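PDB 6USS: sulfatase from Bacteroides fragilis CAG:558, which probably hydrolyses sulfate esters as a calcium-dependent arylsulfatase of the gut microbiome, captured here with its catalytic position altered. Local coordinates for residues P219-Y224 / S232-L237; A242-K247 / D307-A312; K270-K275 / M295-G300. The protein carries 1 engineered substitution. One frame throughout, in Å; residues are numbered along the deposited sequence.

Contact 1 of 3, residues P219-Y224 / S232-L237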
loop_
_atom_site.group_PDB
_atom_site.type_symbol
_atom_site.label_atom_id
_atom_site.label_comp_id
_atom_site.label_asym_id
_atom_site.label_seq_id
_atom_site.Cartn_x
_atom_site.Cartn_y
_atom_site.Cartn_z
ATOM N N PRO A 219 -10.440 11.125 7.255
ATOM C CA PRO A 219 -10.984 10.032 6.448
ATOM C C PRO A 219 -10.819 8.698 7.171
ATOM O O PRO A 219 -10.115 8.585 8.179
ATOM C CB PRO A 219 -10.131 10.093 5.173
ATOM C CG PRO A 219 -8.803 10.632 5.643
ATOM C CD PRO A 219 -9.051 11.466 6.877
ATOM N N GLY A 220 -11.508 7.685 6.653
ATOM C CA GLY A 220 -11.295 6.339 7.144
ATOM C C GLY A 220 -12.023 5.961 8.416
ATOM O O GLY A 220 -11.728 4.902 8.979
ATOM N N LEU A 221 -12.970 6.777 8.894
ATOM C CA LEU A 221 -13.680 6.486 10.138
ATOM C C LEU A 221 -15.185 6.647 9.952
ATOM O O LEU A 221 -15.897 7.089 10.868
ATOM C CB LEU A 221 -13.176 7.378 11.270
ATOM C CG LEU A 221 -11.673 7.274 11.543
ATOM C CD1 LEU A 221 -11.240 8.362 12.507
ATOM C CD2 LEU A 221 -11.299 5.874 12.069
ATOM N N ASP A 222 -15.674 6.287 8.761
ATOM C CA ASP A 222 -17.053 6.577 8.397
ATOM C C ASP A 222 -18.038 5.879 9.335
ATOM O O ASP A 222 -19.082 6.447 9.677
ATOM C CB ASP A 222 -17.301 6.184 6.935
ATOM C CG ASP A 222 -16.510 7.058 5.914
ATOM O OD1 ASP A 222 -15.439 7.629 6.240
ATOM O OD2 ASP A 222 -16.971 7.158 4.756
ATOM N N LYS A 223 -17.715 4.666 9.799
ATOM C CA LYS A 223 -18.658 3.955 10.660
ATOM C C LYS A 223 -18.796 4.579 12.049
ATOM O O LYS A 223 -19.689 4.170 12.800
ATOM C CB LYS A 223 -18.265 2.477 10.795
ATOM C CG LYS A 223 -16.969 2.218 11.586
ATOM C CD LYS A 223 -16.807 0.723 11.936
ATOM C CE LYS A 223 -15.345 0.236 11.819
ATOM N NZ LYS A 223 -14.843 -0.135 10.433
ATOM N N TYR A 224 -17.951 5.538 12.425
ATOM C CA TYR A 224 -18.104 6.212 13.708
ATOM C C TYR A 224 -18.888 7.510 13.591
ATOM O O TYR A 224 -19.130 8.162 14.613
ATOM C CB TYR A 224 -16.733 6.492 14.341
ATOM C CG TYR A 224 -15.917 5.244 14.581
ATOM C CD1 TYR A 224 -16.084 4.498 15.738
ATOM C CD2 TYR A 224 -14.982 4.806 13.646
ATOM C CE1 TYR A 224 -15.346 3.345 15.961
ATOM C CE2 TYR A 224 -14.238 3.657 13.864
ATOM C CZ TYR A 224 -14.429 2.926 15.026
ATOM O OH TYR A 224 -13.713 1.769 15.263
ATOM N N SER A 232 -9.699 10.142 19.011
ATOM C CA SER A 232 -8.625 9.355 19.616
ATOM C C SER A 232 -9.096 7.969 20.011
ATOM O O SER A 232 -8.298 7.023 20.007
ATOM C CB SER A 232 -8.065 10.077 20.851
ATOM O OG SER A 232 -7.920 11.464 20.602
ATOM N N GLU A 233 -10.372 7.841 20.394
ATOM C CA GLU A 233 -10.943 6.530 20.682
ATOM C C GLU A 233 -11.131 5.735 19.395
ATOM O O GLU A 233 -10.746 4.556 19.316
ATOM C CB GLU A 233 -12.277 6.685 21.425
ATOM C CG GLU A 233 -12.942 5.379 21.900
ATOM C CD GLU A 233 -12.047 4.531 22.811
ATOM O OE1 GLU A 233 -11.232 5.093 23.581
ATOM O OE2 GLU A 233 -12.151 3.284 22.760
ATOM N N ALA A 234 -11.699 6.378 18.366
ATOM C CA ALA A 234 -11.866 5.722 17.074
ATOM C C ALA A 234 -10.535 5.217 16.538
ATOM O O ALA A 234 -10.442 4.091 16.029
ATOM C CB ALA A 234 -12.504 6.681 16.069
ATOM N N LEU A 235 -9.492 6.037 16.640
ATOM C CA LEU A 235 -8.186 5.630 16.142
ATOM C C LEU A 235 -7.673 4.411 16.890
ATOM O O LEU A 235 -7.114 3.490 16.280
ATOM C CB LEU A 235 -7.193 6.794 16.253
ATOM C CG LEU A 235 -7.467 7.989 15.338
ATOM C CD1 LEU A 235 -6.396 9.074 15.486
ATOM C CD2 LEU A 235 -7.570 7.507 13.887
ATOM N N THR A 236 -7.865 4.382 18.214
ATOM C CA THR A 236 -7.415 3.240 19.004
ATOM C C THR A 236 -8.166 1.961 18.631
ATOM O O THR A 236 -7.555 0.895 18.512
ATOM C CB THR A 236 -7.569 3.544 20.495
ATOM O OG1 THR A 236 -6.998 4.829 20.773
ATOM C CG2 THR A 236 -6.862 2.491 21.315
ATOM N N LEU A 237 -9.484 2.041 18.431
ATOM C CA LEU A 237 -10.231 0.830 18.111
ATOM C C LEU A 237 -9.854 0.283 16.738
ATOM O O LEU A 237 -9.779 -0.941 16.560
ATOM C CB LEU A 237 -11.733 1.086 18.192
ATOM C CG LEU A 237 -12.197 1.442 19.600
ATOM C CD1 LEU A 237 -13.525 2.203 19.515
ATOM C CD2 LEU A 237 -12.310 0.192 20.480
#
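Both faces of the Tyr224 ring are occupied. Ala234 sets its CB over the centre of one face, 3.9 Å from the ring centroid and 10° off the normal, a CH-pi contact; Lys223 CG lies against the opposite face, nearer the rim, and Leu221 O sits at the edge, in the ring plane. The small methyl of Ala234 suits this place because it lets the flat ring come close to the helix. With CG beside the backbone N (chi1 -59°), the tyrosine swings its ring toward helix 231-247. The 3-10 turn 222-224 belongs to the loop that leads into this helix, so the chain folds back on the helix it is about to form, at one flank of the alkaline-phosphatase-like sulfatase fold. Tyr224 OH lies against Leu237 CB at 3.6 Å and is hydrogen-bonded to Glu238 OE2; Leu237 CD1 meets CE1 of the ring obliquely. Beside the ring, Leu221 CD1 touches Ala234 CB at 4.1 Å and Leu235 CD2 at 4.0 Å, the two leucines crossing at about a right angle. Tyr204 packs on Leu221, Tyr224 and Ala234 as well.

Contact 2 of 3, residues A242-K247 / D307-A312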
loop_
_atom_site.group_PDB
_atom_site.type_symbol
_atom_site.label_atom_id
_atom_site.label_comp_id
_atom_site.label_asym_id
_atom_site.label_seq_id
_atom_site.Cartn_x
_atom_site.Cartn_y
_atom_site.Cartn_z
ATOM N N ALA A 242 -6.411 -3.562 13.489
ATOM C CA ALA A 242 -5.286 -3.791 12.594
ATOM C C ALA A 242 -4.277 -4.739 13.223
ATOM O O ALA A 242 -3.616 -5.510 12.510
ATOM C CB ALA A 242 -4.612 -2.475 12.221
ATOM N N LEU A 243 -4.176 -4.708 14.559
ATOM C CA LEU A 243 -3.261 -5.566 15.300
ATOM C C LEU A 243 -3.793 -6.995 15.405
ATOM O O LEU A 243 -3.020 -7.960 15.299
ATOM C CB LEU A 243 -3.028 -4.984 16.694
ATOM C CG LEU A 243 -2.084 -3.791 16.803
ATOM C CD1 LEU A 243 -1.934 -3.349 18.257
ATOM C CD2 LEU A 243 -0.731 -4.141 16.218
ATOM N N ASN A 244 -5.103 -7.156 15.618
ATOM C CA ASN A 244 -5.677 -8.495 15.564
ATOM C C ASN A 244 -5.447 -9.127 14.191
ATOM O O ASN A 244 -4.998 -10.273 14.097
ATOM C CB ASN A 244 -7.155 -8.440 15.936
ATOM C CG ASN A 244 -7.362 -8.177 17.431
ATOM O OD1 ASN A 244 -6.597 -8.664 18.271
ATOM N ND2 ASN A 244 -8.380 -7.392 17.766
ATOM N N HIS A 245 -5.686 -8.372 13.117
ATOM C CA HIS A 245 -5.386 -8.866 11.777
ATOM C C HIS A 245 -3.908 -9.217 11.640
ATOM O O HIS A 245 -3.561 -10.236 11.028
ATOM C CB HIS A 245 -5.799 -7.821 10.732
ATOM C CG HIS A 245 -6.229 -8.397 9.418
ATOM N ND1 HIS A 245 -7.231 -7.833 8.655
ATOM C CD2 HIS A 245 -5.788 -9.476 8.724
ATOM C CE1 HIS A 245 -7.398 -8.551 7.555
ATOM N NE2 HIS A 245 -6.534 -9.553 7.571
ATOM N N ALA A 246 -3.021 -8.401 12.230
ATOM C CA ALA A 246 -1.583 -8.665 12.136
ATOM C C ALA A 246 -1.188 -9.967 12.832
ATOM O O ALA A 246 -0.198 -10.604 12.446
ATOM C CB ALA A 246 -0.792 -7.498 12.722
ATOM N N LYS A 247 -1.943 -10.383 13.850
ATOM C CA LYS A 247 -1.665 -11.665 14.478
ATOM C C LYS A 247 -1.834 -12.832 13.500
ATOM O O LYS A 247 -1.216 -13.883 13.695
ATOM C CB LYS A 247 -2.566 -11.838 15.699
ATOM C CG LYS A 247 -1.950 -11.428 17.007
ATOM C CD LYS A 247 -2.736 -12.022 18.172
ATOM C CE LYS A 247 -1.809 -12.785 19.151
ATOM N NZ LYS A 247 -2.556 -13.660 20.134
ATOM N N ASP A 307 -0.435 -6.884 26.330
ATOM C CA ASP A 307 -0.432 -7.788 27.483
ATOM C C ASP A 307 -1.312 -9.001 27.227
ATOM O O ASP A 307 -0.910 -10.136 27.504
ATOM C CB ASP A 307 -0.925 -7.080 28.757
ATOM C CG ASP A 307 0.094 -6.114 29.339
ATOM O OD1 ASP A 307 1.312 -6.376 29.225
ATOM O OD2 ASP A 307 -0.320 -5.081 29.920
ATOM N N LYS A 308 -2.511 -8.781 26.684
ATOM C CA LYS A 308 -3.507 -9.836 26.581
ATOM C C LYS A 308 -3.327 -10.733 25.365
ATOM O O LYS A 308 -3.990 -11.767 25.300
ATOM C CB LYS A 308 -4.925 -9.231 26.598
ATOM C CG LYS A 308 -5.389 -8.922 28.031
ATOM C CD LYS A 308 -5.771 -7.443 28.259
ATOM C CE LYS A 308 -7.021 -7.024 27.459
ATOM N NZ LYS A 308 -7.476 -5.644 27.797
ATOM N N ASN A 309 -2.454 -10.390 24.416
ATOM C CA ASN A 309 -2.201 -11.247 23.261
ATOM C C ASN A 309 -0.789 -11.823 23.256
ATOM O O ASN A 309 -0.332 -12.323 22.223
ATOM C CB ASN A 309 -2.459 -10.487 21.961
ATOM C CG ASN A 309 -3.908 -10.032 21.822
ATOM O OD1 ASN A 309 -4.726 -10.718 21.213
ATOM N ND2 ASN A 309 -4.221 -8.858 22.365
ATOM N N GLY A 310 -0.091 -11.766 24.386
ATOM C CA GLY A 310 1.229 -12.366 24.479
ATOM C C GLY A 310 2.312 -11.665 23.686
ATOM O O GLY A 310 3.299 -12.297 23.311
ATOM N N GLU A 311 2.171 -10.369 23.431
ATOM C CA GLU A 311 3.125 -9.667 22.591
ATOM C C GLU A 311 4.003 -8.687 23.363
ATOM O O GLU A 311 4.963 -8.160 22.793
ATOM C CB GLU A 311 2.383 -8.940 21.462
ATOM C CG GLU A 311 1.390 -9.811 20.677
ATOM C CD GLU A 311 2.025 -10.463 19.450
ATOM O OE1 GLU A 311 1.289 -11.083 18.634
ATOM O OE2 GLU A 311 3.272 -10.362 19.315
ATOM N N ALA A 312 3.725 -8.466 24.651
ATOM C CA ALA A 312 4.385 -7.401 25.399
ATOM C C ALA A 312 5.890 -7.627 25.530
ATOM O O ALA A 312 6.661 -6.656 25.575
ATOM C CB ALA A 312 3.745 -7.271 26.781
#
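Lys247 stretches its aliphatic chain across Asn309, bringing CE to 3.7 Å from CB of the asparagine. The contact joins the C-terminal part of helix 231-247 to the loop that follows helix 283-308; in the alpha/beta sulfatase fold these two elements lead on to strands 253-258 and 315-321, the two parallel neighbours of strand 35-41. Asn309 is the first residue to leave helical geometry after helix 283-308, and Gly310, with its positive phi of 70°, turns the chain away, a conformation that glycine takes up easily. The ammonium group of Lys247 reaches this turn and gives a weak hydrogen bond, NZ to Asn309 O, of 3.3 Å. A long, flexible, positively charged side chain suits the spot, since a cation just beyond the C-terminal end of a helix is probably favoured by the helix dipole. The two asparagine amides stand 55° apart and do not bond to each other; both turn to Trp305, whose NE1 bonds to Asn244 OD1 and whose carbonyl O accepts from Asn309 ND2. Near by, His245 bonds to Glu176 of the second subunit, so this surface region borders the dimer contact. Glu311 approaches the lysine's chain without pairing with its charge: OE1 is 4.9 Å from Lys247 NZ, yet only 3.6 Å from Lys247 CE.

Contact 3 of 3, residues K270-K275 / M295-G300; sequences KRFYQK and MDKSLG
Lys297, which meets both Arg271 and Phe272, comes third on a helical segment whose other residues mostly look elsewhere. Met295, a flexible apolar chain, points away and packs on Phe39 and Val41 of strand 35-41, and Asp296 OD2 is hydrogen-bonded to Asn68 ND2 of helix 67-74. Lys297 then crosses to residues 270-275. Its CG stands anti to the backbone N (chi1 175°), and the extended chain carries CD to the edge of the Phe272 ring, 4.2 Å from CZ, and obliquely up to the Arg271 guanidinium, 3.3 Å from NH1; the bend at chi4 (-60°) then turns NZ aside. Phe272 holds the N-cap position of helix 273-279. Arg271 CB lies over the centre of one face of the Phe272 ring, and Phe272 CZ stands 3.9 Å above the Arg271 guanidinium plane, offset toward its rim. The phenylalanine suits its place between two cationic chains because it offers its edge to Lys297 CD and a face to Arg271 CB. Further on, Ser298 OG bonds to His259 NE2, and Leu299 returns to Phe39. Although Arg271 NH1 and Lys297 NZ are only 3.9 Å apart, both form salt bridges to Glu233 OE1. The two like charges are therefore brought together by one shared carboxylate, that of Glu233, with Asp301 adding a private partner for Lys297 NZ and Asp269 one for Arg271 NH2; together these probably offset the cost of their closeness.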
loop_
_atom_site.group_PDB
_atom_site.type_symbol
_atom_site.label_atom_id
_atom_site.label_comp_id
_atom_site.label_asym_id
_atom_site.label_seq_id
_atom_site.Cartn_x
_atom_site.Cartn_y
_atom_site.Cartn_z
ATOM N N LYS A 270 -16.064 14.684 26.709
ATOM C CA LYS A 270 -16.947 14.546 27.864
ATOM C C LYS A 270 -16.484 13.454 28.830
ATOM O O LYS A 270 -16.774 13.547 30.029
ATOM C CB LYS A 270 -18.382 14.275 27.397
ATOM C CG LYS A 270 -18.503 13.098 26.409
ATOM C CD LYS A 270 -19.874 13.026 25.718
ATOM C CE LYS A 270 -20.175 11.612 25.225
ATOM N NZ LYS A 270 -21.522 11.534 24.588
ATOM N N ARG A 271 -15.743 12.447 28.346
ATOM C CA ARG A 271 -15.236 11.398 29.225
ATOM C C ARG A 271 -14.399 11.955 30.371
ATOM O O ARG A 271 -14.336 11.352 31.445
ATOM C CB ARG A 271 -14.404 10.401 28.425
ATOM C CG ARG A 271 -15.195 9.696 27.352
ATOM C CD ARG A 271 -14.351 8.660 26.640
ATOM N NE ARG A 271 -13.360 9.289 25.772
ATOM C CZ ARG A 271 -12.416 8.622 25.121
ATOM N NH1 ARG A 271 -12.337 7.302 25.226
ATOM N NH2 ARG A 271 -11.559 9.271 24.364
ATOM N N PHE A 272 -13.749 13.091 30.177
ATOM C CA PHE A 272 -12.832 13.589 31.190
ATOM C C PHE A 272 -13.032 15.054 31.532
ATOM O O PHE A 272 -12.483 15.514 32.542
ATOM C CB PHE A 272 -11.378 13.379 30.737
ATOM C CG PHE A 272 -11.154 12.077 30.025
ATOM C CD1 PHE A 272 -11.158 10.877 30.731
ATOM C CD2 PHE A 272 -10.943 12.045 28.658
ATOM C CE1 PHE A 272 -10.952 9.664 30.078
ATOM C CE2 PHE A 272 -10.731 10.837 27.993
ATOM C CZ PHE A 272 -10.729 9.648 28.707
ATOM N N TYR A 273 -13.801 15.790 30.733
ATOM C CA TYR A 273 -13.804 17.242 30.839
ATOM C C TYR A 273 -14.225 17.702 32.230
ATOM O O TYR A 273 -13.497 18.453 32.891
ATOM C CB TYR A 273 -14.715 17.824 29.770
ATOM C CG TYR A 273 -14.903 19.298 29.902
ATOM C CD1 TYR A 273 -13.924 20.184 29.468
ATOM C CD2 TYR A 273 -16.063 19.813 30.450
ATOM C CE1 TYR A 273 -14.095 21.542 29.587
ATOM C CE2 TYR A 273 -16.250 21.170 30.565
ATOM C CZ TYR A 273 -15.266 22.031 30.134
ATOM O OH TYR A 273 -15.469 23.378 30.251
ATOM N N GLN A 274 -15.389 17.243 32.700
ATOM C CA GLN A 274 -15.936 17.745 33.958
ATOM C C GLN A 274 -15.031 17.428 35.140
ATOM O O GLN A 274 -14.976 18.201 36.106
ATOM C CB GLN A 274 -17.341 17.178 34.197
ATOM C CG GLN A 274 -18.093 17.845 35.349
ATOM C CD GLN A 274 -18.192 19.355 35.173
ATOM O OE1 GLN A 274 -18.588 19.849 34.114
ATOM N NE2 GLN A 274 -17.822 20.093 36.209
ATOM N N LYS A 275 -14.307 16.309 35.085
ATOM C CA LYS A 275 -13.397 15.991 36.179
ATOM C C LYS A 275 -12.382 17.112 36.397
ATOM O O LYS A 275 -12.112 17.507 37.540
ATOM C CB LYS A 275 -12.697 14.656 35.912
ATOM C CG LYS A 275 -11.637 14.314 36.973
ATOM C CD LYS A 275 -10.933 12.988 36.680
ATOM C CE LYS A 275 -10.261 12.983 35.318
ATOM N NZ LYS A 275 -9.468 11.722 35.133
ATOM N N MET A 295 -5.509 10.796 24.952
ATOM C CA MET A 295 -4.293 10.267 24.349
ATOM C C MET A 295 -3.718 9.155 25.215
ATOM O O MET A 295 -3.397 8.070 24.725
ATOM C CB MET A 295 -3.270 11.389 24.160
ATOM C CG MET A 295 -1.889 10.907 23.722
ATOM S SD MET A 295 -0.810 10.463 25.108
ATOM C CE MET A 295 -0.587 12.044 25.899
ATOM N N ASP A 296 -3.593 9.412 26.518
ATOM C CA ASP A 296 -3.012 8.432 27.425
ATOM C C ASP A 296 -3.880 7.176 27.541
ATOM O O ASP A 296 -3.351 6.075 27.753
ATOM C CB ASP A 296 -2.791 9.068 28.798
ATOM C CG ASP A 296 -2.029 8.150 29.751
ATOM O OD1 ASP A 296 -0.769 8.148 29.711
ATOM O OD2 ASP A 296 -2.685 7.441 30.546
ATOM N N LYS A 297 -5.207 7.319 27.422
ATOM C CA LYS A 297 -6.073 6.144 27.426
ATOM C C LYS A 297 -5.784 5.268 26.224
ATOM O O LYS A 297 -5.794 4.034 26.324
ATOM C CB LYS A 297 -7.542 6.560 27.428
ATOM C CG LYS A 297 -8.519 5.396 27.312
ATOM C CD LYS A 297 -9.949 5.901 27.090
ATOM C CE LYS A 297 -10.972 4.761 27.028
ATOM N NZ LYS A 297 -10.730 3.791 25.935
ATOM N N SER A 298 -5.520 5.897 25.075
ATOM C CA SER A 298 -5.132 5.146 23.888
ATOM C C SER A 298 -3.843 4.353 24.136
ATOM O O SER A 298 -3.755 3.165 23.787
ATOM C CB SER A 298 -4.992 6.108 22.706
ATOM O OG SER A 298 -4.457 5.468 21.557
ATOM N N LEU A 299 -2.835 4.996 24.751
ATOM C CA LEU A 299 -1.584 4.304 25.049
ATOM C C LEU A 299 -1.837 3.103 25.946
ATOM O O LEU A 299 -1.326 2.005 25.698
ATOM C CB LEU A 299 -0.589 5.255 25.708
ATOM C CG LEU A 299 0.757 4.645 26.138
ATOM C CD1 LEU A 299 1.682 4.387 24.947
ATOM C CD2 LEU A 299 1.439 5.521 27.150
ATOM N N GLY A 300 -2.627 3.302 27.002
ATOM C CA GLY A 300 -2.987 2.186 27.857
ATOM C C GLY A 300 -3.692 1.074 27.104
ATOM O O GLY A 300 -3.424 -0.105 27.337
#

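How the contacts relate
Contact 1 is buried and apolar, whereas contacts 2 and 3 lie at the surface and depend largely on long charged or polar chains. Contacts 1 and 2 use successive parts of helix 231-247; contacts 2 and 3 share helix 283-308, and contact 3 is nested in the chain loop that contact 2 closes. These two helices also meet directly between contacts 1 and 3, through the Glu233–Lys297 salt bridge and a probable hydrogen bond between Thr236 and Ser298. Methyl-on-ring packing thus holds the incoming loop, while a carboxylate joins the cations of contact 3 and the carbonyl just after helix 283-308 takes only a weak hydrogen bond from the lysine of contact 2.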